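Local coordinates for protein diguanylate cyclase/phosphodiesterase (Caldicellulosiruptor saccharolyticus, PDB 3MTK) that probably acts in cyclic di-GMP signalling, the whole protein likely having cyclic-guanylate-specific phosphodiesterase activity, and is represented here by its GGDEF domain alone, at residues A[65-70]-A[107-113]; A[42-46]-A[121-125]; A[34-38]-A[91-95]. One frame throughout, in Å; residues are numbered along the deposited sequence.

Overall arrangement
The three contacts show how a GGDEF domain is assembled round one strand of its central mixed sheet. That strand, 37-44, the first in the chain, takes part twice: its start pairs antiparallel with strand 87-93 in interaction 3, its end with strand 123-129 in interaction 2. Their centres lie about 22 Å apart, and their segments alternate along the chain. Interaction 1, both of whose segments fall between the two of interaction 2, joins helix 56-74 to the chain leaving helix 97-108; its centre is about 11 Å from that of interaction 2, which it touches through Leu108 and Tyr112. Sheet pairing thus orders the strands, while interaction 1 belongs to the helical layer on one of the sheet's two covered faces.

Interaction 1: A[65-70]-A[107-113]; sequences HISKRI and QLLLPYN
His65 and Tyr112 belong to the packing of helix 56-74 of the GGDEF domain against the turn and short strand that follow helix 97-108, and an arginine-tyrosine stack forms its centre. CB of His65 sits obliquely to the tyrosine ring, 3.8 Å from Tyr112 CD2. Further out, His65 NE2 reaches Asn113 O in a weak hydrogen bond of 3.4 Å, whereas ND1 is held by Glu61 O in the preceding turn. Ile66 crosses Tyr112 at about a right angle, and its CG1 makes an off-centre CH-pi contact 4.3 Å from the ring centroid. The opposite face of the same ring belongs to Arg69. With CG anti to the backbone N (chi1 -173°) and a single bend at chi3 (-59°), the arginine lays its guanidinium flat on the tyrosine, planes 14° apart and centres 3.7 Å apart, a cation-pi stack. The guanidinium edge meanwhile collects three backbone carbonyls. NH1 donates to Leu110 O (2.6 Å), approaching from above that carbonyl's plane, and to Gln107 O (2.9 Å), an oxygen that also accepts from Leu110 N. NH2 makes a nearly straight bond to Pro111 O, 2.9 Å away and in the guanidinium plane. A leucine in place of the arginine would probably leave the carbonyls of Leu110 and Pro111 without this donor and strip Tyr112 of its cationic cover, letting the link between helix and strand shift. Beyond the arginine the contact turns wholly apolar: Ile70 CG1 rests 3.9 Å from Leu108 CD2.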
loop_
_atom_site.group_PDB
_atom_site.type_symbol
_atom_site.label_atom_id
_atom_site.label_comp_id
_atom_site.label_asym_id
_atom_site.label_seq_id
_atom_site.Cartn_x
_atom_site.Cartn_y
_atom_site.Cartn_z
ATOM N N HIS A 65 6.260 -11.543 -3.197
ATOM C CA HIS A 65 7.441 -11.063 -2.480
ATOM C C HIS A 65 7.170 -9.675 -1.922
ATOM O O HIS A 65 7.414 -9.411 -0.744
ATOM C CB HIS A 65 8.652 -10.985 -3.410
ATOM C CG HIS A 65 9.407 -12.270 -3.533
ATOM N ND1 HIS A 65 8.814 -13.447 -3.935
ATOM C CD2 HIS A 65 10.709 -12.562 -3.302
ATOM C CE1 HIS A 65 9.717 -14.410 -3.947
ATOM N NE2 HIS A 65 10.876 -13.899 -3.567
ATOM N N ILE A 66 6.654 -8.784 -2.766
ATOM C CA ILE A 66 6.374 -7.431 -2.312
ATOM C C ILE A 66 5.380 -7.425 -1.159
ATOM O O ILE A 66 5.618 -6.774 -0.143
ATOM C CB ILE A 66 5.830 -6.546 -3.452
ATOM C CG1 ILE A 66 6.907 -6.359 -4.523
ATOM C CG2 ILE A 66 5.416 -5.197 -2.899
ATOM C CD1 ILE A 66 6.450 -5.600 -5.738
ATOM N N SER A 67 4.277 -8.155 -1.300
ATOM C CA SER A 67 3.273 -8.181 -0.241
ATOM C C SER A 67 3.865 -8.613 1.093
ATOM O O SER A 67 3.556 -8.031 2.129
ATOM C CB SER A 67 2.127 -9.124 -0.604
ATOM O OG SER A 67 2.560 -10.472 -0.624
ATOM N N LYS A 68 4.722 -9.629 1.071
ATOM C CA LYS A 68 5.318 -10.112 2.307
ATOM C C LYS A 68 6.231 -9.079 2.953
ATOM O O LYS A 68 6.215 -8.901 4.174
ATOM C CB LYS A 68 6.051 -11.428 2.056
ATOM C CG LYS A 68 5.076 -12.533 1.661
ATOM C CD LYS A 68 5.735 -13.888 1.491
ATOM C CE LYS A 68 4.720 -14.930 1.014
ATOM N NZ LYS A 68 5.391 -16.219 0.662
ATOM N N ARG A 69 7.015 -8.381 2.144
ATOM C CA ARG A 69 7.894 -7.358 2.693
ATOM C C ARG A 69 7.027 -6.255 3.323
ATOM O O ARG A 69 7.297 -5.787 4.425
ATOM C CB ARG A 69 8.789 -6.790 1.588
ATOM C CG ARG A 69 9.851 -5.837 2.069
ATOM C CD ARG A 69 10.885 -5.493 0.970
ATOM N NE ARG A 69 11.584 -6.665 0.442
ATOM C CZ ARG A 69 12.577 -6.607 -0.451
ATOM N NH1 ARG A 69 12.987 -5.429 -0.913
ATOM N NH2 ARG A 69 13.159 -7.724 -0.886
ATOM N N ILE A 70 5.977 -5.846 2.620
ATOM C CA ILE A 70 5.087 -4.811 3.136
ATOM C C ILE A 70 4.511 -5.338 4.447
ATOM O O ILE A 70 4.536 -4.672 5.475
ATOM C CB ILE A 70 3.920 -4.535 2.160
ATOM C CG1 ILE A 70 4.455 -3.992 0.832
ATOM C CG2 ILE A 70 2.953 -3.556 2.774
ATOM C CD1 ILE A 70 3.362 -3.605 -0.152
ATOM N N GLN A 107 13.324 0.176 2.264
ATOM C CA GLN A 107 13.362 -1.277 2.260
ATOM C C GLN A 107 12.694 -1.872 1.018
ATOM O O GLN A 107 13.187 -2.853 0.437
ATOM C CB GLN A 107 12.696 -1.802 3.529
ATOM C CG GLN A 107 13.443 -1.354 4.780
ATOM C CD GLN A 107 12.710 -1.698 6.055
ATOM O OE1 GLN A 107 12.509 -2.872 6.375
ATOM N NE2 GLN A 107 12.299 -0.672 6.794
ATOM N N LEU A 108 11.571 -1.287 0.608
ATOM C CA LEU A 108 10.873 -1.770 -0.579
ATOM C C LEU A 108 11.763 -1.596 -1.801
ATOM O O LEU A 108 11.694 -2.366 -2.752
ATOM C CB LEU A 108 9.568 -1.005 -0.780
ATOM C CG LEU A 108 8.382 -1.494 0.056
ATOM C CD1 LEU A 108 7.195 -0.556 -0.153
ATOM C CD2 LEU A 108 8.028 -2.927 -0.344
ATOM N N LEU A 109 12.610 -0.575 -1.752
ATOM C CA LEU A 109 13.526 -0.263 -2.833
ATOM C C LEU A 109 14.633 -1.296 -2.935
ATOM O O LEU A 109 15.364 -1.327 -3.923
ATOM C CB LEU A 109 14.116 1.126 -2.606
ATOM C CG LEU A 109 13.581 2.279 -3.455
ATOM C CD1 LEU A 109 12.181 1.990 -3.957
ATOM C CD2 LEU A 109 13.630 3.544 -2.637
ATOM N N LEU A 110 14.756 -2.137 -1.910
ATOM C CA LEU A 110 15.777 -3.186 -1.883
ATOM C C LEU A 110 15.420 -4.286 -2.885
ATOM O O LEU A 110 14.251 -4.628 -3.053
ATOM C CB LEU A 110 15.905 -3.777 -0.467
ATOM C CG LEU A 110 17.079 -3.300 0.393
ATOM C CD1 LEU A 110 17.175 -1.798 0.372
ATOM C CD2 LEU A 110 16.908 -3.803 1.798
ATOM N N PRO A 111 16.428 -4.864 -3.548
ATOM C CA PRO A 111 16.229 -5.922 -4.545
ATOM C C PRO A 111 15.373 -7.094 -4.079
ATOM O O PRO A 111 15.208 -7.329 -2.882
ATOM C CB PRO A 111 17.656 -6.364 -4.872
ATOM C CG PRO A 111 18.483 -5.130 -4.578
ATOM C CD PRO A 111 17.862 -4.631 -3.305
ATOM N N TYR A 112 14.819 -7.822 -5.045
ATOM C CA TYR A 112 14.007 -8.999 -4.765
ATOM C C TYR A 112 14.642 -10.147 -5.531
ATOM O O TYR A 112 14.910 -10.031 -6.729
ATOM C CB TYR A 112 12.556 -8.820 -5.241
ATOM C CG TYR A 112 11.791 -7.729 -4.538
ATOM C CD1 TYR A 112 11.859 -6.415 -4.975
ATOM C CD2 TYR A 112 11.033 -8.010 -3.402
ATOM C CE1 TYR A 112 11.205 -5.408 -4.303
ATOM C CE2 TYR A 112 10.371 -7.005 -2.724
ATOM C CZ TYR A 112 10.466 -5.709 -3.176
ATOM O OH TYR A 112 9.854 -4.704 -2.473
ATOM N N ASN A 113 14.901 -11.246 -4.832
ATOM C CA ASN A 113 15.500 -12.414 -5.454
ATOM C C ASN A 113 14.343 -13.333 -5.757
ATOM O O ASN A 113 13.974 -14.173 -4.942
ATOM C CB ASN A 113 16.493 -13.083 -4.492
ATOM C CG ASN A 113 17.233 -14.264 -5.119
ATOM O OD1 ASN A 113 18.328 -14.618 -4.681
ATOM N ND2 ASN A 113 16.634 -14.884 -6.134
#

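Interaction 2: A[42-46]-A[121-125]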
loop_
_atom_site.group_PDB
_atom_site.type_symbol
_atom_site.label_atom_id
_atom_site.label_comp_id
_atom_site.label_asym_id
_atom_site.label_seq_id
_atom_site.Cartn_x
_atom_site.Cartn_y
_atom_site.Cartn_z
ATOM N N LEU A 42 0.264 2.411 -1.558
ATOM C CA LEU A 42 1.552 2.187 -2.204
ATOM C C LEU A 42 1.315 1.630 -3.595
ATOM O O LEU A 42 0.584 0.643 -3.777
ATOM C CB LEU A 42 2.426 1.182 -1.445
ATOM C CG LEU A 42 2.990 1.440 -0.058
ATOM C CD1 LEU A 42 1.924 1.150 1.013
ATOM C CD2 LEU A 42 4.174 0.516 0.145
ATOM N N GLU A 43 1.950 2.244 -4.581
ATOM C CA GLU A 43 1.797 1.777 -5.947
ATOM C C GLU A 43 3.121 1.246 -6.494
ATOM O O GLU A 43 4.161 1.899 -6.391
ATOM C CB GLU A 43 1.278 2.911 -6.837
ATOM C CG GLU A 43 1.011 2.473 -8.272
ATOM C CD GLU A 43 0.390 3.563 -9.121
ATOM O OE1 GLU A 43 -0.330 4.412 -8.561
ATOM O OE2 GLU A 43 0.608 3.560 -10.350
ATOM N N VAL A 44 3.083 0.051 -7.066
ATOM C CA VAL A 44 4.278 -0.550 -7.659
ATOM C C VAL A 44 4.374 0.029 -9.065
ATOM O O VAL A 44 3.489 -0.190 -9.893
ATOM C CB VAL A 44 4.147 -2.077 -7.753
ATOM C CG1 VAL A 44 5.474 -2.675 -8.135
ATOM C CG2 VAL A 44 3.668 -2.644 -6.426
ATOM N N ARG A 45 5.436 0.772 -9.350
ATOM C CA ARG A 45 5.559 1.391 -10.674
ATOM C C ARG A 45 5.956 0.461 -11.822
ATOM O O ARG A 45 6.643 -0.541 -11.632
ATOM C CB ARG A 45 6.546 2.561 -10.621
ATOM C CG ARG A 45 6.213 3.637 -9.589
ATOM C CD ARG A 45 4.800 4.154 -9.756
ATOM N NE ARG A 45 4.538 4.618 -11.116
ATOM C CZ ARG A 45 4.949 5.782 -11.609
ATOM N NH1 ARG A 45 5.644 6.624 -10.859
ATOM N NH2 ARG A 45 4.666 6.108 -12.864
ATOM N N ASP A 46 5.493 0.813 -13.015
ATOM C CA ASP A 46 5.792 0.091 -14.246
ATOM C C ASP A 46 5.715 -1.425 -14.189
ATOM O O ASP A 46 6.534 -2.124 -14.777
ATOM C CB ASP A 46 7.158 0.537 -14.740
ATOM C CG ASP A 46 7.271 2.050 -14.790
ATOM O OD1 ASP A 46 6.445 2.686 -15.489
ATOM O OD2 ASP A 46 8.171 2.606 -14.116
ATOM N N VAL A 121 12.348 -2.672 -8.228
ATOM C CA VAL A 121 11.163 -1.968 -8.683
ATOM C C VAL A 121 11.052 -0.628 -8.005
ATOM O O VAL A 121 11.670 -0.396 -6.977
ATOM C CB VAL A 121 9.888 -2.740 -8.360
ATOM C CG1 VAL A 121 9.760 -3.938 -9.269
ATOM C CG2 VAL A 121 9.916 -3.159 -6.905
ATOM N N ASN A 122 10.248 0.246 -8.591
ATOM C CA ASN A 122 10.013 1.574 -8.058
ATOM C C ASN A 122 8.612 1.648 -7.505
ATOM O O ASN A 122 7.755 0.851 -7.884
ATOM C CB ASN A 122 10.189 2.610 -9.151
ATOM C CG ASN A 122 11.633 2.812 -9.501
ATOM O OD1 ASN A 122 11.971 3.167 -10.629
ATOM N ND2 ASN A 122 12.504 2.594 -8.523
ATOM N N PHE A 123 8.390 2.604 -6.605
ATOM C CA PHE A 123 7.093 2.783 -5.968
ATOM C C PHE A 123 6.765 4.256 -5.823
ATOM O O PHE A 123 7.555 5.125 -6.179
ATOM C CB PHE A 123 7.085 2.184 -4.549
ATOM C CG PHE A 123 7.496 0.726 -4.473
ATOM C CD1 PHE A 123 8.833 0.356 -4.576
ATOM C CD2 PHE A 123 6.549 -0.261 -4.275
ATOM C CE1 PHE A 123 9.218 -0.979 -4.482
ATOM C CE2 PHE A 123 6.922 -1.599 -4.176
ATOM C CZ PHE A 123 8.261 -1.957 -4.280
ATOM N N ASN A 124 5.578 4.508 -5.283
ATOM C CA ASN A 124 5.091 5.839 -4.970
ATOM C C ASN A 124 4.105 5.619 -3.838
ATOM O O ASN A 124 3.443 4.570 -3.765
ATOM C CB ASN A 124 4.436 6.504 -6.173
ATOM C CG ASN A 124 5.413 7.401 -6.928
ATOM O OD1 ASN A 124 5.866 8.434 -6.402
ATOM N ND2 ASN A 124 5.761 7.005 -8.148
ATOM N N ILE A 125 4.033 6.588 -2.934
ATOM C CA ILE A 125 3.168 6.457 -1.781
ATOM C C ILE A 125 2.295 7.666 -1.507
ATOM O O ILE A 125 2.770 8.801 -1.494
ATOM C CB ILE A 125 4.008 6.140 -0.527
ATOM C CG1 ILE A 125 4.474 4.685 -0.588
ATOM C CG2 ILE A 125 3.211 6.400 0.731
ATOM C CD1 ILE A 125 5.387 4.274 0.570
HETATM O O HOH W 1 9.439 -0.087 -11.189
#
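Antiparallel pairing of two inner strands of the GGDEF sheet brings 42-46 alongside 121-125, the axes of strands 42-44 and 123-125 running at 163°. Leu42 and Ile125 form a non-hydrogen-bonded pair whose side chains lie side by side and point the same way, with Leu42 CG 3.6 Å from Ile125 CG1. At the next position Glu43 N donates almost straight to Asn124 O (2.9 Å); the return bond, Asn124 N to Glu43 O, is bent and weak at 3.2 Å. Val44 and Phe123 follow on the same face as Leu42, Val44 CG2 standing 4.1 Å from Phe123 CE2. Backbone bonding runs on past the strand pairs: Arg45 N bonds to Asn122 O at 2.7 Å, and a water bridges the end, donating to Arg45 O (2.9 Å) and accepting from Asn122 N (2.7 Å). The Arg45 chain, bent at chi2 and chi3, lies against Asn122, their CB atoms 3.9 Å apart. Glu43, its CG anti to the backbone N (chi1 -177°) and its chain extended, carries its carboxylate away from Asn124 to a salt bridge with Lys152 of helix 137-154. That helix covers the face of Glu43 and Asn124, while helices 56-74 and 97-108 cover the other through Ile66, Met104 and Leu108.

Interaction 3: A[34-38]-A[91-95]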
loop_
_atom_site.group_PDB
_atom_site.type_symbol
_atom_site.label_atom_id
_atom_site.label_comp_id
_atom_site.label_asym_id
_atom_site.label_seq_id
_atom_site.Cartn_x
_atom_site.Cartn_y
_atom_site.Cartn_z
ATOM N N CYS A 34 -8.355 8.576 16.648
ATOM C CA CYS A 34 -7.594 7.734 15.751
ATOM C C CYS A 34 -6.156 8.214 15.912
ATOM O O CYS A 34 -5.507 8.608 14.946
ATOM C CB CYS A 34 -8.080 7.940 14.318
ATOM S SG CYS A 34 -9.829 7.542 14.088
ATOM N N ILE A 35 -5.694 8.184 17.163
ATOM C CA ILE A 35 -4.351 8.609 17.555
ATOM C C ILE A 35 -3.357 8.579 16.405
ATOM O O ILE A 35 -2.536 7.668 16.290
ATOM C CB ILE A 35 -3.809 7.736 18.726
ATOM C CG1 ILE A 35 -2.331 8.050 18.988
ATOM C CG2 ILE A 35 -4.000 6.254 18.411
ATOM C CD1 ILE A 35 -2.026 9.524 19.160
ATOM N N ASP A 36 -3.427 9.603 15.567
ATOM C CA ASP A 36 -2.551 9.692 14.417
ATOM C C ASP A 36 -2.404 8.325 13.757
ATOM O O ASP A 36 -1.354 7.675 13.821
ATOM C CB ASP A 36 -1.202 10.255 14.837
ATOM C CG ASP A 36 -1.312 11.688 15.323
ATOM O OD1 ASP A 36 -2.104 12.449 14.725
ATOM O OD2 ASP A 36 -0.611 12.064 16.287
ATOM N N THR A 37 -3.501 7.896 13.143
ATOM C CA THR A 37 -3.575 6.634 12.437
ATOM C C THR A 37 -3.686 7.067 10.988
ATOM O O THR A 37 -4.440 7.987 10.674
ATOM C CB THR A 37 -4.839 5.865 12.830
ATOM O OG1 THR A 37 -4.932 5.810 14.257
ATOM C CG2 THR A 37 -4.789 4.459 12.279
ATOM N N TYR A 38 -2.946 6.418 10.103
ATOM C CA TYR A 38 -2.989 6.813 8.706
ATOM C C TYR A 38 -3.331 5.719 7.709
ATOM O O TYR A 38 -3.070 4.538 7.935
ATOM C CB TYR A 38 -1.643 7.419 8.288
ATOM C CG TYR A 38 -1.210 8.628 9.079
ATOM C CD1 TYR A 38 -0.749 8.502 10.390
ATOM C CD2 TYR A 38 -1.264 9.902 8.518
ATOM C CE1 TYR A 38 -0.356 9.618 11.122
ATOM C CE2 TYR A 38 -0.871 11.023 9.241
ATOM C CZ TYR A 38 -0.420 10.873 10.541
ATOM O OH TYR A 38 -0.031 11.980 11.255
ATOM N N ILE A 91 -3.058 0.392 7.020
ATOM C CA ILE A 91 -3.738 1.141 8.062
ATOM C C ILE A 91 -2.675 1.121 9.139
ATOM O O ILE A 91 -2.242 0.044 9.545
ATOM C CB ILE A 91 -4.951 0.409 8.642
ATOM C CG1 ILE A 91 -5.974 0.097 7.547
ATOM C CG2 ILE A 91 -5.557 1.254 9.749
ATOM C CD1 ILE A 91 -6.586 1.298 6.912
ATOM N N CYS A 92 -2.235 2.283 9.599
ATOM C CA CYS A 92 -1.216 2.291 10.636
ATOM C C CYS A 92 -1.313 3.461 11.594
ATOM O O CYS A 92 -1.632 4.584 11.204
ATOM C CB CYS A 92 0.179 2.291 10.014
ATOM S SG CYS A 92 0.654 3.887 9.356
ATOM N N LYS A 93 -1.034 3.177 12.859
ATOM C CA LYS A 93 -1.033 4.195 13.899
ATOM C C LYS A 93 0.441 4.541 14.057
ATOM O O LYS A 93 1.267 3.651 14.249
ATOM C CB LYS A 93 -1.599 3.621 15.203
ATOM C CG LYS A 93 -0.943 2.313 15.633
ATOM C CD LYS A 93 -1.541 1.768 16.919
ATOM C CE LYS A 93 -0.776 0.547 17.400
ATOM N NZ LYS A 93 -1.360 -0.020 18.645
ATOM N N SER A 94 0.781 5.821 13.950
ATOM C CA SER A 94 2.179 6.213 14.071
ATOM C C SER A 94 2.389 7.672 14.445
ATOM O O SER A 94 1.829 8.578 13.823
ATOM C CB SER A 94 2.915 5.917 12.764
ATOM O OG SER A 94 2.792 4.548 12.425
ATOM N N GLU A 95 3.212 7.884 15.470
ATOM C CA GLU A 95 3.523 9.224 15.945
ATOM C C GLU A 95 4.268 9.975 14.847
ATOM O O GLU A 95 4.020 11.159 14.612
ATOM C CB GLU A 95 4.362 9.138 17.221
ATOM C CG GLU A 95 3.596 8.558 18.408
ATOM C CD GLU A 95 4.439 8.439 19.666
ATOM O OE1 GLU A 95 3.869 8.125 20.735
ATOM O OE2 GLU A 95 5.669 8.652 19.585
#
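A chi1 of -50° in Thr37 sends OG1 beside its own backbone N and swings CG2 across to Cys92, where the methyl lies 3.3 Å from Cys92 O. In Tyr38 a similar turn (chi1 -59°) sets CG anti to the carbonyl carbon and presents the ring edge to the chain just past the facing strand: CE1 comes within 3.6 Å of Ser94 O, near the ring plane. Cys92 SG packs against Tyr38 CB at 4.3 Å. These groups ride on an antiparallel pairing of strands 37-44 and 87-93, neighbours in the central mixed sheet of the GGDEF domain. Tyr38 and Cys92 form its hydrogen-bonded pair, with Cys92 N donating to Tyr38 O (2.9 Å) and Tyr38 N donating back to Cys92 O. Thr37 and Lys93 make the adjoining non-hydrogen-bonded pair, their CA atoms 3.8 Å apart. Just before the strand begins, Asp36 O receives Ser94 N at 2.8 Å, so the pairing continues into the loop. The carboxylate of Asp36 turns elsewhere, OD1 bonding to Gln129 NE2. Thr37 CG2 also touches Ile91 CG2, 4.2 Å away. Leu21, Leu25 and Lys28 of helix 18-30 pack on Ile91, whereas helix 97-108 places Ile97 on Tyr38 and Phe100 on Cys92; strand 79-84 continues the sheet beyond 87-93, and 123-129 flanks 37-44.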